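Local coordinates for protein particle-associated glycoside hydrolase (Acinetobacter phage Fri1, PDB 6C72) that probably degrades the capsular polysaccharide of Acinetobacter baumannii during virus entry, acting as a zinc-binding tailspike glycosidase on the phage particle, at residues V392-L403 / L416-R427; F433-F444 / T454-R462. All blocks are in the same frame, centred on the assembly; numbering follows the deposited sequence.

Contact 1 (V392-L403 / L416-R427); sequences VITSGRFTNNTL and LVTGDFLIEGNR. With ZN (zinc ion), chain I.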
loop_
_atom_site.group_PDB
_atom_site.type_symbol
_atom_site.label_atom_id
_atom_site.label_comp_id
_atom_site.label_asym_id
_atom_site.label_seq_id
_atom_site.Cartn_x
_atom_site.Cartn_y
_atom_site.Cartn_z
ATOM N N VAL A 392 -19.001 -0.743 17.591
ATOM C CA VAL A 392 -17.818 0.053 17.871
ATOM C C VAL A 392 -16.830 -0.123 16.735
ATOM O O VAL A 392 -16.719 -1.210 16.161
ATOM C CB VAL A 392 -17.172 -0.349 19.222
ATOM C CG1 VAL A 392 -16.025 0.610 19.593
ATOM C CG2 VAL A 392 -18.221 -0.385 20.318
ATOM N N ILE A 393 -16.122 0.950 16.402
ATOM C CA ILE A 393 -14.919 0.854 15.590
ATOM C C ILE A 393 -13.758 0.756 16.566
ATOM O O ILE A 393 -13.370 1.747 17.186
ATOM C CB ILE A 393 -14.754 2.046 14.645
ATOM C CG1 ILE A 393 -15.999 2.219 13.784
ATOM C CG2 ILE A 393 -13.517 1.857 13.777
ATOM C CD1 ILE A 393 -15.952 3.442 12.868
ATOM N N THR A 394 -13.204 -0.445 16.687
ATOM C CA THR A 394 -12.227 -0.734 17.717
ATOM C C THR A 394 -10.929 0.009 17.482
ATOM O O THR A 394 -10.340 0.552 18.422
ATOM C CB THR A 394 -11.988 -2.232 17.744
ATOM O OG1 THR A 394 -13.225 -2.865 18.068
ATOM C CG2 THR A 394 -10.957 -2.597 18.782
ATOM N N SER A 395 -10.456 0.036 16.244
ATOM C CA SER A 395 -9.199 0.704 15.950
ATOM C C SER A 395 -9.175 1.081 14.482
ATOM O O SER A 395 -9.952 0.565 13.669
ATOM C CB SER A 395 -8.002 -0.192 16.270
ATOM O OG SER A 395 -8.057 -1.365 15.502
ATOM N N GLY A 396 -8.240 1.945 14.147
ATOM C CA GLY A 396 -8.013 2.278 12.765
ATOM C C GLY A 396 -7.413 3.660 12.607
ATOM O O GLY A 396 -7.045 4.323 13.577
ATOM N N ARG A 397 -7.341 4.067 11.343
ATOM C CA ARG A 397 -6.728 5.309 10.910
ATOM C C ARG A 397 -7.672 5.975 9.919
ATOM O O ARG A 397 -8.031 5.378 8.896
ATOM C CB ARG A 397 -5.364 5.047 10.271
ATOM C CG ARG A 397 -4.408 4.340 11.201
ATOM C CD ARG A 397 -3.091 4.027 10.534
ATOM N NE ARG A 397 -2.426 5.239 10.059
ATOM C CZ ARG A 397 -1.620 6.002 10.803
ATOM N NH1 ARG A 397 -1.372 5.688 12.075
ATOM N NH2 ARG A 397 -1.051 7.083 10.268
ATOM N N PHE A 398 -8.120 7.177 10.266
ATOM C CA PHE A 398 -8.966 8.033 9.441
ATOM C C PHE A 398 -8.109 9.247 9.079
ATOM O O PHE A 398 -8.061 10.231 9.816
ATOM C CB PHE A 398 -10.223 8.411 10.207
ATOM C CG PHE A 398 -11.259 9.113 9.383
ATOM C CD1 PHE A 398 -12.220 8.394 8.705
ATOM C CD2 PHE A 398 -11.308 10.500 9.334
ATOM C CE1 PHE A 398 -13.199 9.046 7.958
ATOM C CE2 PHE A 398 -12.285 11.148 8.595
ATOM C CZ PHE A 398 -13.230 10.416 7.897
ATOM N N THR A 399 -7.415 9.163 7.948
ATOM C CA THR A 399 -6.348 10.096 7.619
ATOM C C THR A 399 -6.600 10.813 6.298
ATOM O O THR A 399 -7.095 10.217 5.327
ATOM C CB THR A 399 -4.998 9.375 7.549
ATOM O OG1 THR A 399 -5.129 8.204 6.734
ATOM C CG2 THR A 399 -4.483 8.987 8.952
ATOM N N ASN A 400 -6.273 12.108 6.278
ATOM C CA ASN A 400 -6.212 12.876 5.044
ATOM C C ASN A 400 -7.532 12.846 4.286
ATOM O O ASN A 400 -7.544 12.840 3.063
ATOM C CB ASN A 400 -5.080 12.385 4.149
ATOM C CG ASN A 400 -3.732 12.499 4.821
ATOM O OD1 ASN A 400 -3.016 11.503 4.979
ATOM N ND2 ASN A 400 -3.374 13.715 5.231
ATOM N N ASN A 401 -8.646 12.815 4.998
ATOM C CA ASN A 401 -9.955 12.851 4.375
ATOM C C ASN A 401 -10.538 14.246 4.510
ATOM O O ASN A 401 -10.117 15.044 5.356
ATOM C CB ASN A 401 -10.896 11.825 5.016
ATOM C CG ASN A 401 -10.302 10.434 5.033
ATOM O OD1 ASN A 401 -10.097 9.846 3.969
ATOM N ND2 ASN A 401 -9.996 9.898 6.245
ATOM N N THR A 402 -11.535 14.529 3.681
ATOM C CA THR A 402 -12.259 15.788 3.741
ATOM C C THR A 402 -13.731 15.487 3.988
ATOM O O THR A 402 -14.321 14.641 3.312
ATOM C CB THR A 402 -12.058 16.596 2.448
ATOM O OG1 THR A 402 -10.682 16.976 2.333
ATOM C CG2 THR A 402 -12.938 17.868 2.410
ATOM N N LEU A 403 -14.303 16.128 4.981
ATOM C CA LEU A 403 -15.746 16.113 5.177
ATOM C C LEU A 403 -16.271 17.443 4.637
ATOM O O LEU A 403 -16.080 18.495 5.248
ATOM C CB LEU A 403 -16.104 15.877 6.640
ATOM C CG LEU A 403 -16.128 14.393 7.053
ATOM C CD1 LEU A 403 -14.724 13.767 7.112
ATOM C CD2 LEU A 403 -16.851 14.184 8.378
ATOM N N LEU A 416 -19.455 4.732 17.791
ATOM C CA LEU A 416 -18.576 4.611 18.952
ATOM C C LEU A 416 -17.214 4.125 18.484
ATOM O O LEU A 416 -17.132 3.237 17.625
ATOM C CB LEU A 416 -19.129 3.635 19.980
ATOM C CG LEU A 416 -20.534 3.864 20.527
ATOM C CD1 LEU A 416 -21.041 2.587 21.186
ATOM C CD2 LEU A 416 -20.528 5.031 21.527
ATOM N N VAL A 417 -16.145 4.730 19.005
ATOM C CA VAL A 417 -14.790 4.311 18.678
ATOM C C VAL A 417 -14.008 4.182 19.978
ATOM O O VAL A 417 -14.518 4.460 21.065
ATOM C CB VAL A 417 -14.079 5.277 17.696
ATOM C CG1 VAL A 417 -14.936 5.538 16.456
ATOM C CG2 VAL A 417 -13.663 6.591 18.371
ATOM N N THR A 418 -12.759 3.759 19.864
ATOM C CA THR A 418 -11.850 3.768 21.003
ATOM C C THR A 418 -10.674 4.674 20.673
ATOM O O THR A 418 -10.584 5.246 19.579
ATOM C CB THR A 418 -11.380 2.356 21.363
ATOM O OG1 THR A 418 -10.283 1.988 20.527
ATOM C CG2 THR A 418 -12.499 1.353 21.184
ATOM N N GLY A 419 -9.769 4.811 21.638
ATOM C CA GLY A 419 -8.584 5.625 21.452
ATOM C C GLY A 419 -7.628 5.102 20.411
ATOM O O GLY A 419 -6.735 5.847 19.986
ATOM N N ASP A 420 -7.790 3.850 19.986
ATOM C CA ASP A 420 -6.965 3.298 18.927
ATOM C C ASP A 420 -7.527 3.608 17.542
ATOM O O ASP A 420 -7.030 3.072 16.552
ATOM C CB ASP A 420 -6.784 1.794 19.140
ATOM C CG ASP A 420 -6.040 1.491 20.427
ATOM O OD1 ASP A 420 -5.010 2.159 20.693
ATOM O OD2 ASP A 420 -6.492 0.614 21.202
ATOM N N PHE A 421 -8.547 4.457 17.463
ATOM C CA PHE A 421 -9.042 5.030 16.210
ATOM C C PHE A 421 -8.426 6.424 16.057
ATOM O O PHE A 421 -8.761 7.344 16.812
ATOM C CB PHE A 421 -10.572 5.083 16.226
ATOM C CG PHE A 421 -11.199 5.466 14.907
ATOM C CD1 PHE A 421 -11.227 4.575 13.843
ATOM C CD2 PHE A 421 -11.794 6.704 14.741
ATOM C CE1 PHE A 421 -11.818 4.922 12.627
ATOM C CE2 PHE A 421 -12.387 7.051 13.525
ATOM C CZ PHE A 421 -12.397 6.154 12.467
ATOM N N LEU A 422 -7.514 6.574 15.098
ATOM C CA LEU A 422 -6.735 7.795 14.933
ATOM C C LEU A 422 -7.341 8.681 13.850
ATOM O O LEU A 422 -7.539 8.237 12.713
ATOM C CB LEU A 422 -5.279 7.469 14.592
ATOM C CG LEU A 422 -4.361 8.670 14.318
ATOM C CD1 LEU A 422 -4.330 9.617 15.518
ATOM C CD2 LEU A 422 -2.958 8.208 13.987
ATOM N N ILE A 423 -7.594 9.938 14.204
ATOM C CA ILE A 423 -8.174 10.942 13.318
ATOM C C ILE A 423 -7.118 12.025 13.112
ATOM O O ILE A 423 -6.812 12.793 14.036
ATOM C CB ILE A 423 -9.471 11.515 13.902
ATOM C CG1 ILE A 423 -10.502 10.387 14.054
ATOM C CG2 ILE A 423 -9.988 12.693 13.061
ATOM C CD1 ILE A 423 -11.799 10.816 14.660
ATOM N N GLU A 424 -6.554 12.081 11.907
ATOM C CA GLU A 424 -5.337 12.840 11.659
ATOM C C GLU A 424 -5.285 13.314 10.208
ATOM O O GLU A 424 -5.624 12.562 9.293
ATOM C CB GLU A 424 -4.120 11.975 11.977
ATOM C CG GLU A 424 -2.794 12.517 11.497
ATOM C CD GLU A 424 -1.640 11.599 11.880
ATOM O OE1 GLU A 424 -1.485 10.542 11.224
ATOM O OE2 GLU A 424 -0.907 11.926 12.848
ATOM N N GLY A 425 -4.819 14.549 10.008
ATOM C CA GLY A 425 -4.599 15.080 8.682
ATOM C C GLY A 425 -5.843 15.397 7.881
ATOM O O GLY A 425 -5.735 15.599 6.669
ATOM N N ASN A 426 -7.018 15.428 8.509
ATOM C CA ASN A 426 -8.288 15.596 7.820
ATOM C C ASN A 426 -8.644 17.074 7.645
ATOM O O ASN A 426 -8.181 17.940 8.387
ATOM C CB ASN A 426 -9.398 14.870 8.577
ATOM C CG ASN A 426 -9.130 13.373 8.696
ATOM O OD1 ASN A 426 -9.359 12.615 7.750
ATOM N ND2 ASN A 426 -8.608 12.949 9.839
ATOM N N ARG A 427 -9.484 17.351 6.643
ATOM C CA ARG A 427 -10.066 18.673 6.443
ATOM C C ARG A 427 -11.540 18.619 6.814
ATOM O O ARG A 427 -12.335 17.954 6.145
ATOM C CB ARG A 427 -9.887 19.152 5.009
ATOM C CG ARG A 427 -8.462 19.429 4.673
ATOM C CD ARG A 427 -8.386 20.647 3.798
ATOM N NE ARG A 427 -9.228 20.475 2.628
ATOM C CZ ARG A 427 -9.062 21.157 1.508
ATOM N NH1 ARG A 427 -8.087 22.055 1.426
ATOM N NH2 ARG A 427 -9.861 20.935 0.473
HETATM ZN ZN ZN I . 0.819 10.625 11.989
HETATM O O HOH W 1 -8.103 -1.110 20.347
HETATM O O HOH W 2 0.365 8.458 12.479
HETATM O O HOH W 3 2.128 11.772 13.741
#

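Contact 2 (F433-F444 / T454-R462); sequences FENNIVATQASF and TVIQPVDRR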
loop_
_atom_site.group_PDB
_atom_site.type_symbol
_atom_site.label_atom_id
_atom_site.label_comp_id
_atom_site.label_asym_id
_atom_site.label_seq_id
_atom_site.Cartn_x
_atom_site.Cartn_y
_atom_site.Cartn_z
ATOM N N PHE A 433 -18.662 18.344 16.010
ATOM C CA PHE A 433 -18.561 17.238 16.952
ATOM C C PHE A 433 -19.378 17.515 18.213
ATOM O O PHE A 433 -19.177 16.847 19.232
ATOM C CB PHE A 433 -17.098 16.969 17.321
ATOM C CG PHE A 433 -16.303 16.242 16.254
ATOM C CD1 PHE A 433 -16.225 14.844 16.245
ATOM C CD2 PHE A 433 -15.606 16.954 15.273
ATOM C CE1 PHE A 433 -15.481 14.176 15.273
ATOM C CE2 PHE A 433 -14.860 16.291 14.306
ATOM C CZ PHE A 433 -14.804 14.895 14.299
ATOM N N GLU A 434 -20.274 18.507 18.175
ATOM C CA GLU A 434 -21.123 18.808 19.322
ATOM C C GLU A 434 -21.984 17.602 19.689
ATOM O O GLU A 434 -22.687 17.040 18.843
ATOM C CB GLU A 434 -22.013 20.023 19.030
ATOM C CG GLU A 434 -22.899 20.447 20.217
ATOM C CD GLU A 434 -23.826 21.641 19.928
ATOM O OE1 GLU A 434 -23.958 22.042 18.746
ATOM O OE2 GLU A 434 -24.432 22.180 20.889
ATOM N N ASN A 435 -21.914 17.206 20.962
ATOM C CA ASN A 435 -22.643 16.068 21.521
ATOM C C ASN A 435 -22.238 14.742 20.886
ATOM O O ASN A 435 -22.955 13.744 21.014
ATOM C CB ASN A 435 -24.160 16.250 21.393
ATOM C CG ASN A 435 -24.633 17.574 21.930
ATOM O OD1 ASN A 435 -25.439 18.261 21.299
ATOM N ND2 ASN A 435 -24.118 17.958 23.088
ATOM N N ASN A 436 -21.107 14.696 20.194
ATOM C CA ASN A 436 -20.630 13.468 19.576
ATOM C C ASN A 436 -19.566 12.849 20.469
ATOM O O ASN A 436 -18.444 13.359 20.550
ATOM C CB ASN A 436 -20.069 13.720 18.183
ATOM C CG ASN A 436 -19.815 12.422 17.431
ATOM O OD1 ASN A 436 -19.662 11.371 18.051
ATOM N ND2 ASN A 436 -19.774 12.482 16.103
ATOM N N ILE A 437 -19.893 11.698 21.062
ATOM C CA ILE A 437 -18.997 11.037 21.997
ATOM C C ILE A 437 -17.690 10.620 21.335
ATOM O O ILE A 437 -16.676 10.456 22.026
ATOM C CB ILE A 437 -19.723 9.827 22.623
ATOM C CG1 ILE A 437 -18.934 9.272 23.815
ATOM C CG2 ILE A 437 -20.026 8.755 21.545
ATOM C CD1 ILE A 437 -19.682 8.239 24.601
ATOM N N VAL A 438 -17.675 10.471 20.007
ATOM C CA VAL A 438 -16.436 10.128 19.309
ATOM C C VAL A 438 -15.348 11.147 19.633
ATOM O O VAL A 438 -14.162 10.797 19.739
ATOM C CB VAL A 438 -16.682 10.038 17.784
ATOM C CG1 VAL A 438 -15.362 9.962 17.001
ATOM C CG2 VAL A 438 -17.576 8.855 17.438
ATOM N N ALA A 439 -15.729 12.411 19.825
ATOM C CA ALA A 439 -14.736 13.435 20.117
ATOM C C ALA A 439 -14.037 13.209 21.452
ATOM O O ALA A 439 -12.915 13.691 21.629
ATOM C CB ALA A 439 -15.385 14.824 20.090
ATOM N N THR A 440 -14.642 12.466 22.378
ATOM C CA THR A 440 -13.992 12.164 23.647
ATOM C C THR A 440 -13.323 10.798 23.654
ATOM O O THR A 440 -12.679 10.447 24.642
ATOM C CB THR A 440 -14.993 12.244 24.821
ATOM O OG1 THR A 440 -15.865 11.106 24.801
ATOM C CG2 THR A 440 -15.829 13.513 24.755
ATOM N N GLN A 441 -13.458 10.027 22.582
ATOM C CA GLN A 441 -12.951 8.668 22.513
ATOM C C GLN A 441 -11.740 8.529 21.611
ATOM O O GLN A 441 -10.773 7.867 21.982
ATOM C CB GLN A 441 -14.039 7.723 22.005
ATOM C CG GLN A 441 -15.239 7.592 22.900
ATOM C CD GLN A 441 -16.310 6.754 22.240
ATOM O OE1 GLN A 441 -16.433 6.740 21.010
ATOM N NE2 GLN A 441 -17.084 6.041 23.045
ATOM N N ALA A 442 -11.791 9.108 20.415
ATOM C CA ALA A 442 -10.756 8.870 19.428
ATOM C C ALA A 442 -9.475 9.622 19.777
ATOM O O ALA A 442 -9.468 10.575 20.558
ATOM C CB ALA A 442 -11.233 9.294 18.038
ATOM N N SER A 443 -8.381 9.177 19.167
ATOM C CA SER A 443 -7.155 9.944 19.164
ATOM C C SER A 443 -7.206 10.926 18.005
ATOM O O SER A 443 -7.565 10.554 16.883
ATOM C CB SER A 443 -5.932 9.038 19.050
ATOM O OG SER A 443 -5.693 8.383 20.280
ATOM N N PHE A 444 -6.861 12.180 18.290
ATOM C CA PHE A 444 -6.812 13.247 17.301
ATOM C C PHE A 444 -5.376 13.741 17.192
ATOM O O PHE A 444 -4.771 14.122 18.200
ATOM C CB PHE A 444 -7.712 14.418 17.711
ATOM C CG PHE A 444 -9.182 14.126 17.624
ATOM C CD1 PHE A 444 -9.834 13.481 18.668
ATOM C CD2 PHE A 444 -9.918 14.536 16.523
ATOM C CE1 PHE A 444 -11.203 13.215 18.588
ATOM C CE2 PHE A 444 -11.281 14.277 16.436
ATOM C CZ PHE A 444 -11.926 13.619 17.464
ATOM N N THR A 454 -16.175 22.391 14.559
ATOM C CA THR A 454 -15.785 22.290 15.963
ATOM C C THR A 454 -14.308 21.938 16.052
ATOM O O THR A 454 -13.899 20.844 15.649
ATOM C CB THR A 454 -16.629 21.238 16.676
ATOM O OG1 THR A 454 -18.002 21.648 16.692
ATOM C CG2 THR A 454 -16.130 21.031 18.106
ATOM N N VAL A 455 -13.505 22.862 16.573
ATOM C CA VAL A 455 -12.066 22.639 16.665
ATOM C C VAL A 455 -11.795 21.654 17.791
ATOM O O VAL A 455 -12.183 21.883 18.942
ATOM C CB VAL A 455 -11.311 23.959 16.878
ATOM C CG1 VAL A 455 -9.827 23.696 16.987
ATOM C CG2 VAL A 455 -11.581 24.919 15.725
ATOM N N ILE A 456 -11.169 20.533 17.455
ATOM C CA ILE A 456 -10.752 19.530 18.425
ATOM C C ILE A 456 -9.242 19.650 18.584
ATOM O O ILE A 456 -8.494 19.495 17.608
ATOM C CB ILE A 456 -11.155 18.110 17.993
ATOM C CG1 ILE A 456 -12.650 18.050 17.697
ATOM C CG2 ILE A 456 -10.832 17.104 19.096
ATOM C CD1 ILE A 456 -13.494 18.245 18.935
ATOM N N GLN A 457 -8.799 19.952 19.801
ATOM C CA GLN A 457 -7.376 19.977 20.073
ATOM C C GLN A 457 -6.813 18.568 19.913
ATOM O O GLN A 457 -7.496 17.584 20.213
ATOM C CB GLN A 457 -7.107 20.489 21.489
ATOM C CG GLN A 457 -7.564 21.909 21.715
ATOM C CD GLN A 457 -6.868 22.865 20.774
ATOM O OE1 GLN A 457 -5.668 22.698 20.506
ATOM N NE2 GLN A 457 -7.624 23.828 20.200
ATOM N N PRO A 458 -5.583 18.443 19.422
ATOM C CA PRO A 458 -4.957 17.116 19.359
ATOM C C PRO A 458 -4.877 16.505 20.747
ATOM O O PRO A 458 -4.589 17.191 21.729
ATOM C CB PRO A 458 -3.569 17.402 18.782
ATOM C CG PRO A 458 -3.732 18.738 18.052
ATOM C CD PRO A 458 -4.719 19.504 18.872
ATOM N N VAL A 459 -5.158 15.208 20.830
ATOM C CA VAL A 459 -5.169 14.497 22.104
ATOM C C VAL A 459 -4.889 13.028 21.827
ATOM O O VAL A 459 -5.482 12.432 20.919
ATOM C CB VAL A 459 -6.506 14.697 22.852
ATOM C CG1 VAL A 459 -7.705 14.355 21.959
ATOM C CG2 VAL A 459 -6.542 13.884 24.130
ATOM N N ASP A 460 -3.970 12.446 22.599
ATOM C CA ASP A 460 -3.573 11.053 22.435
ATOM C C ASP A 460 -4.355 10.177 23.410
ATOM O O ASP A 460 -4.344 10.423 24.624
ATOM C CB ASP A 460 -2.072 10.885 22.648
ATOM C CG ASP A 460 -1.567 9.496 22.248
ATOM O OD1 ASP A 460 -2.317 8.748 21.558
ATOM O OD2 ASP A 460 -0.419 9.161 22.647
ATOM N N ARG A 461 -5.050 9.170 22.872
ATOM C CA ARG A 461 -5.798 8.199 23.666
ATOM C C ARG A 461 -5.448 6.768 23.257
ATOM O O ARG A 461 -6.208 5.828 23.542
ATOM C CB ARG A 461 -7.307 8.460 23.540
ATOM C CG ARG A 461 -7.714 9.912 23.874
ATOM C CD ARG A 461 -9.219 10.105 23.961
ATOM N NE ARG A 461 -9.591 11.427 24.465
ATOM C CZ ARG A 461 -10.242 12.350 23.751
ATOM N NH1 ARG A 461 -10.595 12.096 22.498
ATOM N NH2 ARG A 461 -10.548 13.529 24.287
ATOM N N ARG A 462 -4.323 6.583 22.577
ATOM C CA ARG A 462 -3.959 5.261 22.100
ATOM C C ARG A 462 -3.477 4.382 23.251
ATOM O O ARG A 462 -2.872 4.850 24.220
ATOM C CB ARG A 462 -2.876 5.364 21.027
ATOM C CG ARG A 462 -3.342 6.006 19.716
ATOM C CD ARG A 462 -2.135 6.339 18.839
ATOM N NE ARG A 462 -1.287 7.303 19.533
ATOM C CZ ARG A 462 0.023 7.420 19.344
ATOM N NH1 ARG A 462 0.646 6.624 18.476
ATOM N NH2 ARG A 462 0.708 8.327 20.040
HETATM O O HOH W 4 -11.194 15.673 22.512
#

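Contact 1 (V392-L403 / L416-R427)
Asn426 and Phe398 are tied across two successive coils of a parallel beta-helix. Phe398 O receives Asn426 ND2 at 2.8 Å and Glu424 N at 3.2 Å, from opposite faces of its carbonyl plane. The other end of the amide, Asn426 OD1, takes Asn401 N at 2.8 Å. Asn401 ND2 adds a weak bond to the same oxygen. The amides of Asn401 and Asn426 lie side by side, their planes 23° apart. Asn401 repeats the pattern on Val374 and Cys377, and Asn447 repeats it on the next coil. This is an asparagine ladder, which fixes the turn after strand 396-399. The strands themselves run parallel, with Phe398 N bonded to Leu422 O at 2.7 Å. On the outward face the Glu424 chain is extended, CG anti to the backbone N (chi1 168°). Glu424 OE1 and OE2 hold a zinc ion at 2.4 Å and 2.3 Å. A zinc-bound water also accepts from Arg397 NH2 at 3.0 Å. Lys370 of the second subunit bonds Gly425 O. On the inward face Ile393 CG2 meets Phe421 CD1 at 3.6 Å, and Phe398 CB lies against CZ at the far end of that ring.

Contact 2 (F433-F444 / T454-R462)
Arg461 reaches the C-terminal end of the short, weakly bonded helix 438-441 and gathers backbone carbonyls with one nitrogen. Its NH1 donates to Ala442 O at 2.7 Å, in the carbonyl plane, and to Ala439 O at 2.9 Å, from above the plane of that second carbonyl. A water links Ala439 O to Arg461 NH2. The chain is extended from CG to NE. Thr440 O lies over one face of the guanidinium, and Val459 CG1 lies over the opposite face, nearer the rim. These contacts fix the plane of the group. The tight apolar part is next to it. Ile456 CG2 sits over the centre of the Phe444 ring, 3.6 Å from the centroid, in a CH-pi contact. The Phe444 ring and the guanidinium are turned 89° apart. Phe444 and Val459 form a single antiparallel hydrogen-bonded bridge. Beyond it, at the subunit boundary, Asp460 forms a salt bridge with Arg462 and bonds Tyr468 of the second subunit. The other end is looser. Thr454 OG1 takes a weak bond from Phe433 N, at 3.4 Å, and Glu434 beside it is exposed. Segment 454-462 follows strand 448-450, and Ile456 also touches Phe449. The arrangement is consistent with a chain that leaves a parallel beta-helix and covers its last coil.

The two contacts follow each other along the beta-helix and lie on neighbouring strands near its end. Strand 422-429 of contact 1 is the neighbour of strand 443-444 of contact 2, and Ile423 N lies 2.7 Å from Ser443 O. Ser443 OG also joins them, bonding Gly419 O of contact 1 and Arg461 N of contact 2. Contact 1 is the more buried and more regular: parallel strands, a stacked asparagine row and an aromatic interior, with the zinc site on its outer side. Contact 2 lies farther from the chain centre. It relies on an arginine, a loop and one antiparallel bridge. Both touch the second subunit of the trimer.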